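Local coordinates for envelope polyprotein (Puumala orthohantavirus, PDB 5FXU), which forms the Gn glycoprotein ectodomain of a hantavirus envelope, part of the antigenic viral surface that, with its partner Gc, probably serves attachment and entry into host cells, at residues A[7-12]-A[153-158]; A[19-24]-A[126-131]; A[11-16]-A[130-135]; A[162-167]-A[187-192]. All coordinates share one frame; numbering follows the deposited sequence.

Interaction 1 of 4, residues A[7-12]-A[153-158]; sequences IECPHT and YEKTYC
I7 and Y153 lie side by side on one face of a parallel strand pair, both pointing the same way. I7 CG1 sits over the phenol ring, 4.2 Å from its centroid and 25° off the normal, a CH-pi contact, while CG2 reaches Y153 CD2 at 3.5 Å. C9, two residues on, brings SG to the edge of that ring, near its plane and 5.3 Å from the centroid, a sulfur-aromatic contact. Its disulfide to C134 ties the strand to helix 133-136, which also packs on Y153.

On the other face E8 is extended, its CG anti to the backbone N (chi1 -175°), and its side chain slants across that of T156, which lies in the loop after the strand. T156 OG1 gives a hydrogen bond of 2.9 Å to E8 OE2, meeting it from above the carboxylate plane. E8 is further held by S236 and by the backbone N of L163. The parallel strands are joined by E154 N to I7 O and C9 N to E154 O (2.8 Å), and T156 N to C9 O carries the bonding into the loop.

Bulky apolar groups and a cystine suit the buried face, and a carboxylate the other, where several donors converge. Those donors would probably favour the ionised form of E8 and fix its rotation.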
loop_
_atom_site.group_PDB
_atom_site.type_symbol
_atom_site.label_atom_id
_atom_site.label_comp_id
_atom_site.label_asym_id
_atom_site.label_seq_id
_atom_site.Cartn_x
_atom_site.Cartn_y
_atom_site.Cartn_z
ATOM N N ILE A 7 5.412 15.121 7.926
ATOM C CA ILE A 7 5.512 14.172 9.027
ATOM C C ILE A 7 5.031 14.923 10.271
ATOM O O ILE A 7 5.537 15.985 10.601
ATOM C CB ILE A 7 6.957 13.654 9.188
ATOM C CG1 ILE A 7 7.402 12.878 7.949
ATOM C CG2 ILE A 7 7.128 12.796 10.438
ATOM C CD1 ILE A 7 6.706 11.554 7.739
ATOM N N GLU A 8 4.029 14.362 10.925
ATOM C CA GLU A 8 3.552 14.859 12.180
ATOM C C GLU A 8 4.358 14.180 13.301
ATOM O O GLU A 8 4.279 12.972 13.497
ATOM C CB GLU A 8 2.063 14.605 12.332
ATOM C CG GLU A 8 1.480 15.214 13.606
ATOM C CD GLU A 8 -0.024 15.018 13.767
ATOM O OE1 GLU A 8 -0.580 14.016 13.236
ATOM O OE2 GLU A 8 -0.643 15.868 14.471
ATOM N N CYS A 9 5.115 14.988 14.040
ATOM C CA CYS A 9 5.982 14.521 15.135
ATOM C C CYS A 9 5.301 14.571 16.508
ATOM O O CYS A 9 4.828 15.628 16.911
ATOM C CB CYS A 9 7.238 15.401 15.164
ATOM S SG CYS A 9 8.280 15.100 13.726
ATOM N N PRO A 10 5.285 13.448 17.251
ATOM C CA PRO A 10 4.779 13.514 18.638
ATOM C C PRO A 10 5.687 14.282 19.593
ATOM O O PRO A 10 6.849 14.488 19.255
ATOM C CB PRO A 10 4.721 12.040 19.060
ATOM C CG PRO A 10 4.853 11.253 17.798
ATOM C CD PRO A 10 5.741 12.085 16.933
ATOM N N HIS A 11 5.182 14.667 20.778
ATOM C CA HIS A 11 6.015 15.348 21.818
ATOM C C HIS A 11 7.078 14.459 22.432
ATOM O O HIS A 11 8.169 14.939 22.696
ATOM C CB HIS A 11 5.183 15.948 22.941
ATOM C CG HIS A 11 4.378 17.122 22.510
ATOM N ND1 HIS A 11 4.917 18.378 22.319
ATOM C CD2 HIS A 11 3.070 17.223 22.193
ATOM C CE1 HIS A 11 3.968 19.205 21.914
ATOM N NE2 HIS A 11 2.838 18.529 21.831
ATOM N N THR A 12 6.760 13.184 22.657
ATOM C CA THR A 12 7.715 12.197 23.205
ATOM C C THR A 12 7.858 10.960 22.312
ATOM O O THR A 12 7.012 10.681 21.454
ATOM C CB THR A 12 7.311 11.706 24.624
ATOM O OG1 THR A 12 6.145 10.865 24.552
ATOM C CG2 THR A 12 7.056 12.890 25.579
ATOM N N TYR A 153 9.146 17.977 8.852
ATOM C CA TYR A 153 8.821 17.385 10.142
ATOM C C TYR A 153 8.267 18.516 10.967
ATOM O O TYR A 153 8.921 19.535 11.116
ATOM C CB TYR A 153 10.055 16.771 10.770
ATOM C CG TYR A 153 10.563 15.567 10.005
ATOM C CD1 TYR A 153 11.350 15.722 8.875
ATOM C CD2 TYR A 153 10.294 14.269 10.440
ATOM C CE1 TYR A 153 11.838 14.623 8.186
ATOM C CE2 TYR A 153 10.776 13.168 9.742
ATOM C CZ TYR A 153 11.542 13.350 8.620
ATOM O OH TYR A 153 12.014 12.269 7.900
ATOM N N GLU A 154 7.050 18.346 11.463
ATOM C CA GLU A 154 6.326 19.407 12.149
ATOM C C GLU A 154 5.812 18.884 13.475
ATOM O O GLU A 154 5.267 17.777 13.528
ATOM C CB GLU A 154 5.166 19.862 11.266
ATOM C CG GLU A 154 4.821 21.352 11.357
ATOM C CD GLU A 154 4.555 21.989 9.988
ATOM O OE1 GLU A 154 3.847 21.368 9.154
ATOM O OE2 GLU A 154 5.088 23.101 9.749
ATOM N N LYS A 155 6.006 19.665 14.540
ATOM C CA LYS A 155 5.658 19.224 15.890
ATOM C C LYS A 155 4.160 19.414 16.112
ATOM O O LYS A 155 3.565 20.385 15.649
ATOM C CB LYS A 155 6.500 19.884 17.000
ATOM C CG LYS A 155 7.982 20.155 16.712
ATOM C CD LYS A 155 8.737 18.921 16.193
ATOM C CE LYS A 155 10.135 19.261 15.654
ATOM N NZ LYS A 155 10.558 18.407 14.498
ATOM N N THR A 156 3.543 18.443 16.781
ATOM C CA THR A 156 2.084 18.373 16.859
ATOM C C THR A 156 1.502 19.425 17.817
ATOM O O THR A 156 2.067 19.710 18.874
ATOM C CB THR A 156 1.584 16.940 17.207
ATOM O OG1 THR A 156 0.165 16.884 17.118
ATOM C CG2 THR A 156 1.991 16.496 18.590
ATOM N N TYR A 157 0.373 20.003 17.408
ATOM C CA TYR A 157 -0.474 20.855 18.269
ATOM C C TYR A 157 -0.966 20.200 19.556
ATOM O O TYR A 157 -1.313 20.903 20.483
ATOM C CB TYR A 157 -1.706 21.336 17.488
ATOM C CG TYR A 157 -1.424 22.503 16.598
ATOM C CD1 TYR A 157 -1.499 23.814 17.096
ATOM C CD2 TYR A 157 -1.073 22.316 15.261
ATOM C CE1 TYR A 157 -1.234 24.904 16.281
ATOM C CE2 TYR A 157 -0.811 23.399 14.437
ATOM C CZ TYR A 157 -0.891 24.692 14.956
ATOM O OH TYR A 157 -0.630 25.768 14.146
ATOM N N CYS A 158 -1.020 18.872 19.594
ATOM C CA CYS A 158 -1.637 18.134 20.702
ATOM C C CYS A 158 -0.649 17.867 21.833
ATOM O O CYS A 158 0.542 17.981 21.628
ATOM C CB CYS A 158 -2.219 16.827 20.148
ATOM S SG CYS A 158 -3.195 17.126 18.639
#

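Interaction 2 of 4, residues A[19-24]-A[126-131]; sequences LVIGSV and FLIGPI
I21 sets CG1 anti to its backbone N (chi1 -179°), whereas I128 sets CG1 anti to its carbonyl carbon (chi1 -59°); the two branches thus run side by side, and I21 CD1 lies 3.9 Å from I128 CG1. The other branch of I128, CG2, meets L19 CD1 at 3.8 Å, with the leucine crossing at a slant. Further along the same face, S23 puts its CB 3.6 Å from F126 CD2. Its hydroxyl is hydrogen-bonded to R192, and the F126 ring packs edge-to-face with F194.

On the reverse face stand V20 and L127, each paired with a glycine, G129 and G22 respectively. Glycine suits position 129, where a CB would clash with P130 CD. V20 CG1 meets I131 CG1 at 4.0 Å, the two side chains slanting across each other.

The backbones are antiparallel. V20 and G129 form one hydrogen-bonded pair, G22 and L127 the next, the latter with L127 N to G22 O at 3.0 Å and 177°. I21 with I128 and S23 with F126 are non-hydrogen-bonded pairs, with closer CA atoms; the aliphatic groups mesh at the first.

Beta-branched residues suit these extended strands, and strand 3-9 covers the V20 side through I7. Alternate residues bond across the pair, while L19, I21, F126 and I128 bond to S238, S236, C111 and I109, so stability should come from regular backbone bonding combined with apolar burial.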
loop_
_atom_site.group_PDB
_atom_site.type_symbol
_atom_site.label_atom_id
_atom_site.label_comp_id
_atom_site.label_asym_id
_atom_site.label_seq_id
_atom_site.Cartn_x
_atom_site.Cartn_y
_atom_site.Cartn_z
ATOM N N LEU A 19 6.522 4.165 14.823
ATOM C CA LEU A 19 7.136 4.730 13.643
ATOM C C LEU A 19 6.328 5.930 13.208
ATOM O O LEU A 19 5.111 5.953 13.416
ATOM C CB LEU A 19 7.152 3.699 12.525
ATOM C CG LEU A 19 7.866 2.375 12.770
ATOM C CD1 LEU A 19 7.589 1.444 11.619
ATOM C CD2 LEU A 19 9.354 2.590 12.884
ATOM N N VAL A 20 6.982 6.908 12.584
ATOM C CA VAL A 20 6.272 7.958 11.859
ATOM C C VAL A 20 6.076 7.509 10.412
ATOM O O VAL A 20 6.865 6.767 9.888
ATOM C CB VAL A 20 6.969 9.353 11.882
ATOM C CG1 VAL A 20 6.830 9.995 13.245
ATOM C CG2 VAL A 20 8.434 9.298 11.476
ATOM N N ILE A 21 5.013 7.985 9.785
ATOM C CA ILE A 21 4.741 7.730 8.379
ATOM C C ILE A 21 4.181 8.969 7.733
ATOM O O ILE A 21 3.384 9.679 8.335
ATOM C CB ILE A 21 3.752 6.565 8.186
ATOM C CG1 ILE A 21 3.493 6.310 6.685
ATOM C CG2 ILE A 21 2.455 6.781 8.973
ATOM C CD1 ILE A 21 2.814 4.991 6.417
ATOM N N GLY A 22 4.589 9.216 6.503
ATOM C CA GLY A 22 3.950 10.231 5.658
ATOM C C GLY A 22 3.927 9.780 4.202
ATOM O O GLY A 22 4.596 8.824 3.826
ATOM N N SER A 23 3.160 10.468 3.366
ATOM C CA SER A 23 3.087 10.082 1.957
ATOM C C SER A 23 2.608 11.221 1.129
ATOM O O SER A 23 1.879 12.048 1.613
ATOM C CB SER A 23 2.208 8.821 1.738
ATOM O OG SER A 23 0.847 9.015 2.112
ATOM N N VAL A 24 3.030 11.265 -0.121
ATOM C CA VAL A 24 2.553 12.287 -1.044
ATOM C C VAL A 24 2.407 11.702 -2.461
ATOM O O VAL A 24 3.243 10.932 -2.877
ATOM C CB VAL A 24 3.484 13.519 -1.041
ATOM C CG1 VAL A 24 4.897 13.185 -1.508
ATOM C CG2 VAL A 24 2.895 14.634 -1.904
ATOM N N PHE A 126 5.996 6.974 -0.230
ATOM C CA PHE A 126 5.760 6.661 1.175
ATOM C C PHE A 126 7.082 6.736 1.918
ATOM O O PHE A 126 8.084 6.177 1.458
ATOM C CB PHE A 126 5.208 5.247 1.317
ATOM C CG PHE A 126 3.815 5.092 0.779
ATOM C CD1 PHE A 126 3.597 4.748 -0.571
ATOM C CD2 PHE A 126 2.708 5.294 1.593
ATOM C CE1 PHE A 126 2.302 4.618 -1.086
ATOM C CE2 PHE A 126 1.413 5.181 1.076
ATOM C CZ PHE A 126 1.215 4.843 -0.271
ATOM N N LEU A 127 7.081 7.393 3.081
ATOM C CA LEU A 127 8.259 7.456 3.955
ATOM C C LEU A 127 7.866 6.999 5.321
ATOM O O LEU A 127 6.939 7.541 5.918
ATOM C CB LEU A 127 8.748 8.878 4.005
ATOM C CG LEU A 127 9.958 9.166 4.871
ATOM C CD1 LEU A 127 11.188 8.499 4.296
ATOM C CD2 LEU A 127 10.175 10.668 4.946
ATOM N N ILE A 128 8.553 5.971 5.804
ATOM C CA ILE A 128 8.296 5.371 7.121
ATOM C C ILE A 128 9.609 5.301 7.862
ATOM O O ILE A 128 10.616 4.895 7.303
ATOM C CB ILE A 128 7.804 3.939 6.974
ATOM C CG1 ILE A 128 6.513 3.914 6.151
ATOM C CG2 ILE A 128 7.533 3.298 8.331
ATOM C CD1 ILE A 128 6.146 2.531 5.653
ATOM N N GLY A 129 9.609 5.662 9.132
ATOM C CA GLY A 129 10.832 5.579 9.889
ATOM C C GLY A 129 10.727 5.815 11.371
ATOM O O GLY A 129 9.655 6.048 11.906
ATOM N N PRO A 130 11.861 5.746 12.059
ATOM C CA PRO A 130 11.796 5.846 13.532
ATOM C C PRO A 130 11.413 7.237 13.999
ATOM O O PRO A 130 11.730 8.251 13.347
ATOM C CB PRO A 130 13.197 5.455 13.993
ATOM C CG PRO A 130 13.961 5.112 12.764
ATOM C CD PRO A 130 13.240 5.632 11.563
ATOM N N ILE A 131 10.732 7.281 15.132
ATOM C CA ILE A 131 10.289 8.549 15.698
ATOM C C ILE A 131 11.481 9.462 16.067
ATOM O O ILE A 131 11.315 10.667 16.066
ATOM C CB ILE A 131 9.297 8.314 16.860
ATOM C CG1 ILE A 131 8.026 7.653 16.296
ATOM C CG2 ILE A 131 8.893 9.625 17.528
ATOM C CD1 ILE A 131 7.055 7.077 17.311
#

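Interaction 3 of 4, residues A[11-16]-A[130-135]; sequences HTIGLG and PIQTCI
I13 lays its CD1 methyl against the amide end of Q132, 3.7 Å from NE2, with its CG2 at 3.8 Å from the same nitrogen. The two side chains cross at about a right angle, so the isoleucine presents two methyl groups to one nitrogen. Q132 bends at chi2 (76°), which turns its amide to the isoleucine. No hydrogen bond joins the two segments, and this is a van der Waals contact between a polar group and a hydrocarbon.

The same I13 CD1 also reaches I135 CD1 at 3.8 Å, again with the side chains nearly perpendicular. I131 adds a looser apolar neighbour, its CG2 standing 4.4 Å from I13 CG1. Although I131 points towards the loop, it is buried, for P10 and V20 pack on it as well.

The surface that receives I13 is built by a type I beta turn, P130 to T133, and the start of the short helix 133-136 after it. The first residue of such a turn offers its carbonyl oxygen, and P130 O accepts both T133 N and T133 OG1, the hydroxyl at 2.8 Å, so the threonine reinforces the turn with its side chain.

The opposing segment is the loop between strands 3-9 and 19-30, with no regular structure of its own. Glycine suits G14, whose phi is positive (74°), and likewise G16. I13 rests on the turn and the helix start through Q132, I131 and I135, while the C9-C134 disulfide joins the base of its loop to the helix.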
loop_
_atom_site.group_PDB
_atom_site.type_symbol
_atom_site.label_atom_id
_atom_site.label_comp_id
_atom_site.label_asym_id
_atom_site.label_seq_id
_atom_site.Cartn_x
_atom_site.Cartn_y
_atom_site.Cartn_z
ATOM N N HIS A 11 5.182 14.667 20.778
ATOM C CA HIS A 11 6.015 15.348 21.818
ATOM C C HIS A 11 7.078 14.459 22.432
ATOM O O HIS A 11 8.169 14.939 22.696
ATOM C CB HIS A 11 5.183 15.948 22.941
ATOM C CG HIS A 11 4.378 17.122 22.510
ATOM N ND1 HIS A 11 4.917 18.378 22.319
ATOM C CD2 HIS A 11 3.070 17.223 22.193
ATOM C CE1 HIS A 11 3.968 19.205 21.914
ATOM N NE2 HIS A 11 2.838 18.529 21.831
ATOM N N THR A 12 6.760 13.184 22.657
ATOM C CA THR A 12 7.715 12.197 23.205
ATOM C C THR A 12 7.858 10.960 22.312
ATOM O O THR A 12 7.012 10.681 21.454
ATOM C CB THR A 12 7.311 11.706 24.624
ATOM O OG1 THR A 12 6.145 10.865 24.552
ATOM C CG2 THR A 12 7.056 12.890 25.579
ATOM N N ILE A 13 8.932 10.216 22.537
ATOM C CA ILE A 13 9.124 8.918 21.883
ATOM C C ILE A 13 8.239 7.861 22.560
ATOM O O ILE A 13 7.640 7.028 21.876
ATOM C CB ILE A 13 10.619 8.487 21.878
ATOM C CG1 ILE A 13 11.453 9.526 21.110
ATOM C CG2 ILE A 13 10.793 7.096 21.250
ATOM C CD1 ILE A 13 12.950 9.339 21.202
ATOM N N GLY A 14 8.182 7.891 23.894
ATOM C CA GLY A 14 7.338 6.983 24.660
ATOM C C GLY A 14 7.889 5.570 24.700
ATOM O O GLY A 14 9.063 5.361 24.998
ATOM N N LEU A 15 7.047 4.598 24.352
ATOM C CA LEU A 15 7.362 3.173 24.550
ATOM C C LEU A 15 8.345 2.563 23.523
ATOM O O LEU A 15 8.529 1.341 23.501
ATOM C CB LEU A 15 6.061 2.335 24.594
ATOM C CG LEU A 15 4.955 2.550 25.616
ATOM C CD1 LEU A 15 5.528 2.924 26.972
ATOM C CD2 LEU A 15 3.891 3.554 25.174
ATOM N N GLY A 16 8.934 3.386 22.652
ATOM C CA GLY A 16 10.069 2.964 21.832
ATOM C C GLY A 16 9.791 2.389 20.447
ATOM O O GLY A 16 10.604 2.579 19.542
ATOM N N PRO A 130 11.861 5.746 12.059
ATOM C CA PRO A 130 11.796 5.846 13.532
ATOM C C PRO A 130 11.413 7.237 13.999
ATOM O O PRO A 130 11.730 8.251 13.347
ATOM C CB PRO A 130 13.197 5.455 13.993
ATOM C CG PRO A 130 13.961 5.112 12.764
ATOM C CD PRO A 130 13.240 5.632 11.563
ATOM N N ILE A 131 10.732 7.281 15.132
ATOM C CA ILE A 131 10.289 8.549 15.698
ATOM C C ILE A 131 11.481 9.462 16.067
ATOM O O ILE A 131 11.315 10.667 16.066
ATOM C CB ILE A 131 9.297 8.314 16.860
ATOM C CG1 ILE A 131 8.026 7.653 16.296
ATOM C CG2 ILE A 131 8.893 9.625 17.528
ATOM C CD1 ILE A 131 7.055 7.077 17.311
ATOM N N GLN A 132 12.675 8.892 16.291
ATOM C CA GLN A 132 13.916 9.660 16.562
ATOM C C GLN A 132 14.280 10.635 15.443
ATOM O O GLN A 132 14.955 11.639 15.690
ATOM C CB GLN A 132 15.127 8.735 16.791
ATOM C CG GLN A 132 15.165 8.014 18.138
ATOM C CD GLN A 132 14.193 6.813 18.249
ATOM O OE1 GLN A 132 13.501 6.408 17.268
ATOM N NE2 GLN A 132 14.095 6.277 19.457
ATOM N N THR A 133 13.850 10.342 14.220
ATOM C CA THR A 133 14.050 11.240 13.085
ATOM C C THR A 133 13.511 12.649 13.348
ATOM O O THR A 133 14.109 13.624 12.906
ATOM C CB THR A 133 13.384 10.694 11.807
ATOM O OG1 THR A 133 13.692 9.318 11.678
ATOM C CG2 THR A 133 13.926 11.395 10.574
ATOM N N CYS A 134 12.403 12.732 14.076
ATOM C CA CYS A 134 11.838 13.988 14.558
ATOM C C CYS A 134 12.762 14.845 15.452
ATOM O O CYS A 134 12.600 16.063 15.522
ATOM C CB CYS A 134 10.530 13.698 15.312
ATOM S SG CYS A 134 9.144 13.222 14.216
ATOM N N ILE A 135 13.719 14.216 16.137
ATOM C CA ILE A 135 14.736 14.940 16.904
ATOM C C ILE A 135 15.834 15.430 15.960
ATOM O O ILE A 135 16.314 16.556 16.109
ATOM C CB ILE A 135 15.324 14.063 18.044
ATOM C CG1 ILE A 135 14.229 13.723 19.045
ATOM C CG2 ILE A 135 16.465 14.781 18.765
ATOM C CD1 ILE A 135 14.538 12.502 19.874
#

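Interaction 4 of 4, residues A[162-167]-A[187-192]; sequences QLVEGV and VTVMVR
V164 CG1 touches V187 CG1 (3.6 Å) and V189 CG1 (3.8 Å), both on one side of it; these are the apolar contacts. The methyl is set anti to the backbone N of V164 (chi1 -163°). V164 and V187 approach at a slant, and since V187 and V189 are alternate residues, their branches reach the same methyl from adjoining positions. Compact branched valines suit this place, because they let two strands that cross at a steep angle touch through their methyls.

A second kind is contact of hydrocarbon with backbone oxygen: V164 CG1 also lies 3.3 Å from T188 O, an approach across the strand that is not a hydrogen bond.

The third kind concerns E165, whose side chain slides past V187 in the opposite direction, bringing OE1 to 3.3 Å from V187 CG1, and OE2 lies 4.0 Å from T188 CB. As E165 is exposed and poorly ordered, with no hydrogen bond across the contact, its carboxylate is best regarded as a loosely placed surface group.

Within segment 162-167 the bonding is regular: V164 N to V167 O at 2.7 Å, and V167 N to V164 O at 3.0 Å, close a type I' turn. E165 and G166 occupy its central positions with positive phi, which G166 takes up readily.

The axes of strands 162-164 and 187-192 lie 8.6 Å apart at 103°, and no backbone bond joins them. The arrangement is that of a two-residue beta hairpin, strands 162-164 and 167-171, whose first strand crosses strand 185-197 at a steep angle, V164 and E165 at the turn making the contact.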
loop_
_atom_site.group_PDB
_atom_site.type_symbol
_atom_site.label_atom_id
_atom_site.label_comp_id
_atom_site.label_asym_id
_atom_site.label_seq_id
_atom_site.Cartn_x
_atom_site.Cartn_y
_atom_site.Cartn_z
ATOM N N GLN A 162 -2.788 12.988 18.437
ATOM C CA GLN A 162 -2.505 13.418 17.079
ATOM C C GLN A 162 -3.629 14.255 16.560
ATOM O O GLN A 162 -4.774 14.047 16.931
ATOM C CB GLN A 162 -2.362 12.207 16.165
ATOM C CG GLN A 162 -1.094 11.413 16.382
ATOM C CD GLN A 162 -1.069 10.114 15.590
ATOM O OE1 GLN A 162 -1.840 9.896 14.623
ATOM N NE2 GLN A 162 -0.176 9.233 16.001
ATOM N N LEU A 163 -3.293 15.193 15.684
ATOM C CA LEU A 163 -4.286 16.029 15.028
ATOM C C LEU A 163 -5.040 15.214 13.955
ATOM O O LEU A 163 -4.483 14.885 12.910
ATOM C CB LEU A 163 -3.628 17.285 14.420
ATOM C CG LEU A 163 -4.578 18.409 13.977
ATOM C CD1 LEU A 163 -5.286 19.033 15.182
ATOM C CD2 LEU A 163 -3.854 19.472 13.162
ATOM N N VAL A 164 -6.305 14.896 14.230
ATOM C CA VAL A 164 -7.129 14.085 13.343
ATOM C C VAL A 164 -8.445 14.814 13.074
ATOM O O VAL A 164 -9.216 15.088 13.995
ATOM C CB VAL A 164 -7.479 12.728 13.959
ATOM C CG1 VAL A 164 -7.967 11.790 12.864
ATOM C CG2 VAL A 164 -6.305 12.110 14.690
ATOM N N GLU A 165 -8.692 15.128 11.807
ATOM C CA GLU A 165 -9.852 15.916 11.380
ATOM C C GLU A 165 -9.918 17.260 12.145
ATOM O O GLU A 165 -11.003 17.709 12.502
ATOM C CB GLU A 165 -11.181 15.122 11.553
ATOM C CG GLU A 165 -11.206 13.685 11.000
ATOM C CD GLU A 165 -12.383 12.807 11.470
ATOM O OE1 GLU A 165 -12.368 12.388 12.644
ATOM O OE2 GLU A 165 -13.308 12.487 10.669
ATOM N N GLY A 166 -8.769 17.903 12.386
ATOM C CA GLY A 166 -8.712 19.142 13.177
ATOM C C GLY A 166 -8.982 18.995 14.670
ATOM O O GLY A 166 -9.322 19.978 15.332
ATOM N N VAL A 167 -8.806 17.789 15.208
ATOM C CA VAL A 167 -9.115 17.485 16.607
ATOM C C VAL A 167 -7.972 16.670 17.198
ATOM O O VAL A 167 -7.439 15.789 16.533
ATOM C CB VAL A 167 -10.415 16.659 16.720
ATOM C CG1 VAL A 167 -10.824 16.512 18.171
ATOM C CG2 VAL A 167 -11.553 17.298 15.922
ATOM N N VAL A 187 -13.125 8.577 16.741
ATOM C CA VAL A 187 -12.508 9.381 15.693
ATOM C C VAL A 187 -12.053 8.489 14.537
ATOM O O VAL A 187 -11.503 7.408 14.731
ATOM C CB VAL A 187 -11.317 10.191 16.262
ATOM C CG1 VAL A 187 -10.670 11.014 15.174
ATOM C CG2 VAL A 187 -11.803 11.128 17.365
ATOM N N THR A 188 -12.284 8.954 13.329
ATOM C CA THR A 188 -11.884 8.243 12.117
ATOM C C THR A 188 -10.450 8.594 11.725
ATOM O O THR A 188 -10.162 9.761 11.540
ATOM C CB THR A 188 -12.866 8.571 11.002
ATOM O OG1 THR A 188 -14.110 7.942 11.325
ATOM C CG2 THR A 188 -12.399 8.067 9.691
ATOM N N VAL A 189 -9.574 7.590 11.618
ATOM C CA VAL A 189 -8.158 7.819 11.309
ATOM C C VAL A 189 -7.730 7.091 10.031
ATOM O O VAL A 189 -8.298 6.070 9.654
ATOM C CB VAL A 189 -7.189 7.419 12.456
ATOM C CG1 VAL A 189 -7.543 8.161 13.726
ATOM C CG2 VAL A 189 -7.209 5.932 12.736
ATOM N N MET A 190 -6.693 7.622 9.410
ATOM C CA MET A 190 -6.084 7.023 8.239
ATOM C C MET A 190 -5.284 5.785 8.613
ATOM O O MET A 190 -4.626 5.741 9.652
ATOM C CB MET A 190 -5.188 8.032 7.533
ATOM C CG MET A 190 -4.540 7.499 6.261
ATOM S SD MET A 190 -3.609 8.717 5.260
ATOM C CE MET A 190 -4.970 9.595 4.514
ATOM N N VAL A 191 -5.352 4.781 7.745
ATOM C CA VAL A 191 -4.529 3.596 7.847
ATOM C C VAL A 191 -3.855 3.400 6.509
ATOM O O VAL A 191 -4.517 3.496 5.473
ATOM C CB VAL A 191 -5.341 2.345 8.212
ATOM C CG1 VAL A 191 -4.420 1.163 8.462
ATOM C CG2 VAL A 191 -6.062 2.561 9.516
ATOM N N ARG A 192 -2.548 3.163 6.548
ATOM C CA ARG A 192 -1.748 2.829 5.359
ATOM C C ARG A 192 -1.067 1.484 5.533
ATOM O O ARG A 192 -0.404 1.268 6.530
ATOM C CB ARG A 192 -0.692 3.903 5.080
ATOM C CG ARG A 192 -1.282 5.137 4.444
ATOM C CD ARG A 192 -0.569 6.461 4.582
ATOM N NE ARG A 192 -0.546 7.112 5.887
ATOM C CZ ARG A 192 -0.115 8.349 6.092
ATOM N NH1 ARG A 192 0.312 9.102 5.080
ATOM N NH2 ARG A 192 -0.132 8.840 7.321
#

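Interaction 2 is the buried core pairing, antiparallel, with apolar side chains, whereas interaction 3 is a surface contact of a few side chains with no bond across it. Interactions 1 and 4 are partly buried: the first adds parallel-strand backbone bonds and a carboxylate, the second relies on valine methyls at crossed strands. The 7-12 and 130-135 segments are joined by the C9-C134 disulfide, so interactions 1 and 3 anchor the same loop, while interactions 2 and 3 share P130 and I131. I7 packs on V20 to G22 of interaction 2. E8 with L163 N and S23 OG with R192 NH1 connect interaction 4 to interactions 1 and 2; interactions 3 and 4 do not touch.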